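Local atomic coordinates of bifunctional enzyme cysn/cysc (Mycobacterium tuberculosis, PDB entry 4BZP), a protein that catalyses, as an APS kinase, the ATP-dependent 3'-phosphorylation of adenosine 5'-phosphosulfate in the sulfate-activation pathway. Residues R59-N62 against L63-S67; P157-S160 against I161-A165. All blocks are in the same frame, centred on the assembly; numbering follows the deposited sequence.

Interaction 1 of 2, residues R59-N62 against L63-S67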
loop_
_atom_site.group_PDB
_atom_site.type_symbol
_atom_site.label_atom_id
_atom_site.label_comp_id
_atom_site.label_asym_id
_atom_site.label_seq_id
_atom_site.Cartn_x
_atom_site.Cartn_y
_atom_site.Cartn_z
ATOM N N ARG A 59 11.707 -8.821 9.778
ATOM C CA ARG A 59 10.970 -7.908 10.642
ATOM C C ARG A 59 11.256 -6.431 10.297
ATOM O O ARG A 59 10.335 -5.597 10.322
ATOM C CB ARG A 59 11.338 -8.174 12.105
ATOM C CG ARG A 59 10.804 -9.486 12.616
ATOM C CD ARG A 59 11.172 -9.573 14.073
ATOM N NE ARG A 59 11.037 -10.884 14.651
ATOM C CZ ARG A 59 11.089 -11.123 15.976
ATOM N NH1 ARG A 59 11.223 -10.124 16.867
ATOM N NH2 ARG A 59 10.985 -12.373 16.407
ATOM N N ALA A 60 12.482 -6.085 9.956
ATOM C CA ALA A 60 12.859 -4.775 9.529
ATOM C C ALA A 60 12.181 -4.418 8.197
ATOM O O ALA A 60 11.681 -3.298 8.012
ATOM C CB ALA A 60 14.338 -4.554 9.423
ATOM N N GLU A 61 12.137 -5.370 7.277
ATOM C CA GLU A 61 11.541 -5.128 5.956
ATOM C C GLU A 61 10.034 -4.960 6.089
ATOM O O GLU A 61 9.470 -4.150 5.364
ATOM C CB GLU A 61 11.919 -6.295 5.038
ATOM C CG GLU A 61 11.261 -6.225 3.670
ATOM C CD GLU A 61 11.715 -5.048 2.818
ATOM O OE1 GLU A 61 12.668 -4.325 3.139
ATOM O OE2 GLU A 61 11.057 -4.847 1.776
ATOM N N ASN A 62 9.373 -5.692 6.966
ATOM C CA ASN A 62 7.974 -5.495 7.272
ATOM C C ASN A 62 7.716 -4.033 7.628
ATOM O O ASN A 62 6.803 -3.412 7.076
ATOM C CB ASN A 62 7.563 -6.451 8.384
ATOM C CG ASN A 62 6.143 -6.331 8.749
ATOM O OD1 ASN A 62 5.263 -6.612 7.925
ATOM N ND2 ASN A 62 5.873 -5.906 9.974
ATOM N N LEU A 63 8.520 -3.462 8.510
ATOM C CA LEU A 63 8.363 -2.099 8.945
ATOM C C LEU A 63 8.690 -1.162 7.815
ATOM O O LEU A 63 7.978 -0.140 7.674
ATOM C CB LEU A 63 9.203 -1.800 10.176
ATOM C CG LEU A 63 8.844 -2.571 11.433
ATOM C CD1 LEU A 63 9.914 -2.432 12.476
ATOM C CD2 LEU A 63 7.491 -2.119 11.962
ATOM N N ARG A 64 9.727 -1.415 7.031
ATOM C CA ARG A 64 10.041 -0.555 5.899
ATOM C C ARG A 64 8.843 -0.465 4.948
ATOM O O ARG A 64 8.442 0.608 4.519
ATOM C CB ARG A 64 11.278 -1.084 5.170
ATOM C CG ARG A 64 11.811 -0.125 4.127
ATOM C CD ARG A 64 12.878 -0.744 3.187
ATOM N NE ARG A 64 12.285 -1.704 2.288
ATOM C CZ ARG A 64 11.636 -1.370 1.150
ATOM N NH1 ARG A 64 11.537 -0.102 0.780
ATOM N NH2 ARG A 64 11.098 -2.310 0.438
ATOM N N ARG A 65 8.264 -1.615 4.621
ATOM C CA ARG A 65 7.144 -1.614 3.699
ATOM C C ARG A 65 5.960 -0.904 4.351
ATOM O O ARG A 65 5.234 -0.141 3.655
ATOM C CB ARG A 65 6.774 -3.021 3.317
ATOM C CG ARG A 65 7.819 -3.741 2.499
ATOM C CD ARG A 65 7.322 -5.077 2.087
ATOM N NE ARG A 65 8.393 -5.945 1.584
ATOM C CZ ARG A 65 8.172 -7.207 1.199
ATOM N NH1 ARG A 65 6.987 -7.717 1.303
ATOM N NH2 ARG A 65 9.211 -7.934 0.829
ATOM N N LEU A 66 5.680 -1.158 5.626
ATOM C CA LEU A 66 4.598 -0.486 6.321
ATOM C C LEU A 66 4.805 1.035 6.206
ATOM O O LEU A 66 3.815 1.795 6.023
ATOM C CB LEU A 66 4.536 -0.929 7.799
ATOM C CG LEU A 66 3.736 -2.150 8.261
ATOM C CD1 LEU A 66 4.002 -2.531 9.681
ATOM C CD2 LEU A 66 2.283 -1.782 8.221
ATOM N N SER A 67 6.019 1.527 6.354
ATOM C CA SER A 67 6.223 2.959 6.253
ATOM C C SER A 67 5.838 3.532 4.886
ATOM O O SER A 67 5.267 4.613 4.829
ATOM C CB SER A 67 7.631 3.364 6.649
ATOM O OG SER A 67 8.626 3.042 5.677
HETATM O O HOH W 1 12.099 -7.615 0.419
#
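The Glu61 carboxylate meets two guanidinium groups at their edges in a salt-bridge network: Arg64 lies on its syn side and Arg65 on its anti side. Arg64 presents NE and NH2 side-on, one nitrogen to each oxygen. Arg64 NE reaches Glu61 OE1 at 2.8 Å in an almost straight bond (171°). Arg64 NH2 reaches Glu61 OE2 at 2.9 Å. The Arg65 plane stands nearly upright to the carboxylate (79°), and Arg65 NE donates to Glu61 OE2 over 2.9 Å. In the plane of Arg65 also lies a water that accepts from its NH2 and gives a weak bond to Glu61 OE2.

With chi1 trans, a bend at chi2 (66°) lays the Glu61 carboxylate alongside the Arg64 side chain. The Arg65 chain, extended from CG to NE, crosses the Glu61 side chain, Arg65 CG lying 3.3 Å from Glu61 O. Underneath run the i to i+4 bonds of helix 56-75, among them Arg64 N to Ala60 O (2.9 Å) and Leu66 N to Asn62 O (2.9 Å). Ser67 OG donates back to Arg64 O.

The arginines have further partners: Asp51 and Asn49 for Arg65, and the Gly47 and Leu48 carbonyls of the second subunit for Arg64. Arg65 also comes close to Arg65 of that subunit. One carboxylate thus helps to fix the orientation of two cationic groups at the dimer interface. These groups probably favour an ionised Glu61, whose negative charge, with that of Asp51, would in turn offset the like charges of the two Arg65 side chains.

Interaction 2 of 2, residues P157-S160 against I161-A165; sequences PDRS and IDEQA. With ADP (adenosine-5'-diphosphate), chain C; EDO (1,2-ethanediol), chain D.
Glu163 OE1 is gripped by the backbone N of Ser160 and by a water. Ser160 N donates to Glu163 OE1 at 2.9 Å, almost straight (169°) but from above the carboxylate plane, while the water, 2.7 Å from Glu163 OE1, bridges to Asp158 O. In return Glu163 N donates to Ser160 OG over 3.0 Å. This reciprocal pair is a capping box with Ser160 as N-cap; the serine's chi1 of 70° sets OG between its backbone N and carbonyl carbon, facing the first turn.

In the conformer modelled here, one of two, the Arg159 guanidinium stacks on the carboxylate, planes only 7° apart, with Glu163 OE1 3.0 Å above its centre. This salt bridge would work through charge alone, since no N-H points at the oxygen.

The capped turn also borders the adenine of ADP. Arg159 O accepts from ADP N6 at 2.8 Å and, in one of two Gln164 conformers, weakly from Gln164 NE2, and Ile161 CG1 lies 3.4 Å from ADP C5, against the base. On the flank of the first turn Asp162 pairs with Lys28 and holds an ethanediol, probably from the crystallisation liquor.

The segment 157-160 leaves strand 153-155, with Pro157 against helix 115-121, and passes into helix 161-173, whose Ile161, Gln164 and Ala165 pack on helix 18-31.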
loop_
_atom_site.group_PDB
_atom_site.type_symbol
_atom_site.label_atom_id
_atom_site.label_comp_id
_atom_site.label_asym_id
_atom_site.label_seq_id
_atom_site.Cartn_x
_atom_site.Cartn_y
_atom_site.Cartn_z
ATOM N N PRO A 157 0.220 4.390 31.416
ATOM C CA PRO A 157 -0.864 3.461 31.770
ATOM C C PRO A 157 -1.831 3.974 32.831
ATOM O O PRO A 157 -2.846 3.380 33.050
ATOM C CB PRO A 157 -0.085 2.183 32.191
ATOM C CG PRO A 157 1.236 2.631 32.590
ATOM C CD PRO A 157 1.547 3.791 31.672
ATOM N N ASP A 158 -1.497 5.088 33.494
ATOM C CA ASP A 158 -2.433 5.734 34.415
ATOM C C ASP A 158 -3.631 6.376 33.712
ATOM O O ASP A 158 -4.629 6.658 34.349
ATOM C CB ASP A 158 -1.710 6.783 35.297
ATOM C CG ASP A 158 -1.045 7.862 34.494
ATOM O OD1 ASP A 158 -0.086 7.514 33.767
ATOM O OD2 ASP A 158 -1.474 9.037 34.527
ATOM N N ARG A 159 -3.499 6.656 32.431
ATOM C CA ARG A 159 -4.541 7.261 31.667
ATOM C C ARG A 159 -5.290 6.149 30.922
ATOM O O ARG A 159 -4.690 5.137 30.496
ATOM C CB ARG A 159 -3.971 8.328 30.734
ATOM C CG ARG A 159 -3.121 9.391 31.466
ATOM C CD ARG A 159 -3.926 10.173 32.497
ATOM N NE ARG A 159 -4.935 10.995 31.860
ATOM C CZ ARG A 159 -6.038 11.444 32.463
ATOM N NH1 ARG A 159 -6.292 11.138 33.733
ATOM N NH2 ARG A 159 -6.923 12.169 31.782
ATOM N N SER A 160 -6.588 6.308 30.797
ATOM C CA SER A 160 -7.413 5.313 30.142
ATOM C C SER A 160 -7.186 5.311 28.643
ATOM O O SER A 160 -6.638 6.256 28.068
ATOM C CB SER A 160 -8.893 5.636 30.423
ATOM O OG SER A 160 -9.283 6.808 29.745
ATOM N N ILE A 161 -7.699 4.258 27.974
ATOM C CA ILE A 161 -7.576 4.193 26.513
ATOM C C ILE A 161 -8.239 5.392 25.874
ATOM O O ILE A 161 -7.735 6.028 24.965
ATOM C CB ILE A 161 -8.140 2.881 25.973
ATOM C CG1 ILE A 161 -7.315 1.728 26.504
ATOM C CG2 ILE A 161 -8.190 2.871 24.480
ATOM C CD1 ILE A 161 -8.027 0.415 26.479
ATOM N N ASP A 162 -9.422 5.763 26.381
ATOM C CA ASP A 162 -10.129 6.950 25.907
ATOM C C ASP A 162 -9.303 8.263 26.080
ATOM O O ASP A 162 -9.248 9.068 25.171
ATOM C CB ASP A 162 -11.490 7.085 26.593
ATOM C CG ASP A 162 -12.311 8.206 26.007
ATOM O OD1 ASP A 162 -12.829 7.989 24.891
ATOM O OD2 ASP A 162 -12.427 9.278 26.657
ATOM N N GLU A 163 -8.702 8.397 27.235
ATOM C CA GLU A 163 -7.874 9.572 27.532
ATOM C C GLU A 163 -6.684 9.614 26.617
ATOM O O GLU A 163 -6.317 10.658 26.078
ATOM C CB GLU A 163 -7.463 9.592 28.994
ATOM C CG GLU A 163 -8.669 9.919 29.908
ATOM C CD GLU A 163 -8.487 9.534 31.342
ATOM O OE1 GLU A 163 -7.524 8.857 31.773
ATOM O OE2 GLU A 163 -9.431 9.935 32.108
ATOM N N GLN A 164 -6.034 8.461 26.441
ATOM C CA GLN A 164 -4.864 8.382 25.545
ATOM C C GLN A 164 -5.231 8.681 24.095
ATOM O O GLN A 164 -4.511 9.346 23.387
ATOM C CB GLN A 164 -4.255 6.997 25.625
ATOM C CG GLN A 164 -3.625 6.706 26.953
ATOM C CD GLN A 164 -2.896 5.372 26.975
ATOM O OE1 GLN A 164 -2.631 4.729 25.927
ATOM N NE2 GLN A 164 -2.572 4.938 28.162
ATOM N N ALA A 165 -6.365 8.181 23.649
ATOM C CA ALA A 165 -6.858 8.443 22.293
ATOM C C ALA A 165 -7.067 9.941 22.103
ATOM O O ALA A 165 -6.702 10.483 21.042
ATOM C CB ALA A 165 -8.146 7.679 22.006
HETATM P PB ADP C . -0.529 -3.683 21.857
HETATM O O1B ADP C . 0.084 -5.121 21.790
HETATM O O2B ADP C . 0.489 -2.626 22.138
HETATM O O3B ADP C . -1.440 -3.422 20.705
HETATM P PA ADP C . -3.032 -3.753 23.369
HETATM O O1A ADP C . -3.529 -5.044 22.863
HETATM O O2A ADP C . -3.641 -2.508 22.795
HETATM O O3A ADP C . -1.458 -3.708 23.178
HETATM O "O5'" ADP C . -3.124 -3.605 24.971
HETATM C "C5'" ADP C . -3.049 -4.750 25.786
HETATM C "C4'" ADP C . -4.329 -4.765 26.630
HETATM O "O4'" ADP C . -4.147 -3.866 27.707
HETATM C "C3'" ADP C . -5.663 -4.420 25.951
HETATM O "O3'" ADP C . -6.440 -5.590 25.843
HETATM C "C2'" ADP C . -6.350 -3.556 26.946
HETATM O "O2'" ADP C . -7.426 -4.346 27.525
HETATM C "C1'" ADP C . -5.362 -3.214 28.015
HETATM N N9 ADP C . -5.056 -1.774 28.022
HETATM C C8 ADP C . -4.305 -1.140 27.072
HETATM N N7 ADP C . -4.172 0.176 27.314
HETATM C C5 ADP C . -4.845 0.375 28.494
HETATM C C6 ADP C . -5.101 1.560 29.273
HETATM N N6 ADP C . -4.606 2.767 28.932
HETATM N N1 ADP C . -5.856 1.349 30.382
HETATM C C2 ADP C . -6.335 0.157 30.717
HETATM N N3 ADP C . -6.173 -1.000 30.024
HETATM C C4 ADP C . -5.463 -0.876 28.884
HETATM C C1 EDO D . -16.803 11.117 25.207
HETATM O O1 EDO D . -16.603 11.437 23.835
HETATM C C2 EDO D . -15.838 10.001 25.534
HETATM O O2 EDO D . -14.510 10.586 25.523
HETATM O O HOH W 2 -7.811 7.443 34.015
HETATM O O HOH W 3 -9.130 10.704 34.680
#

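Interaction 1 comes first along the chain, in the N-terminal half of helix 56-75, and interaction 2 closes the fold at the start of the last helix, 161-173. They lie on opposite sides of the chain's centre, about 27 Å between centres and about 19 Å between nearest atoms, and do not touch. Between them runs the five-stranded parallel sheet of the P-loop kinase fold, in which 153-155, just before interaction 2, is an edge strand. The two therefore serve different surfaces: Glu61, Arg64 and Arg65 reach the second subunit, whereas 157-165 borders the adenine of ADP, whose phosphates are held by the P-loop after strand 6-11.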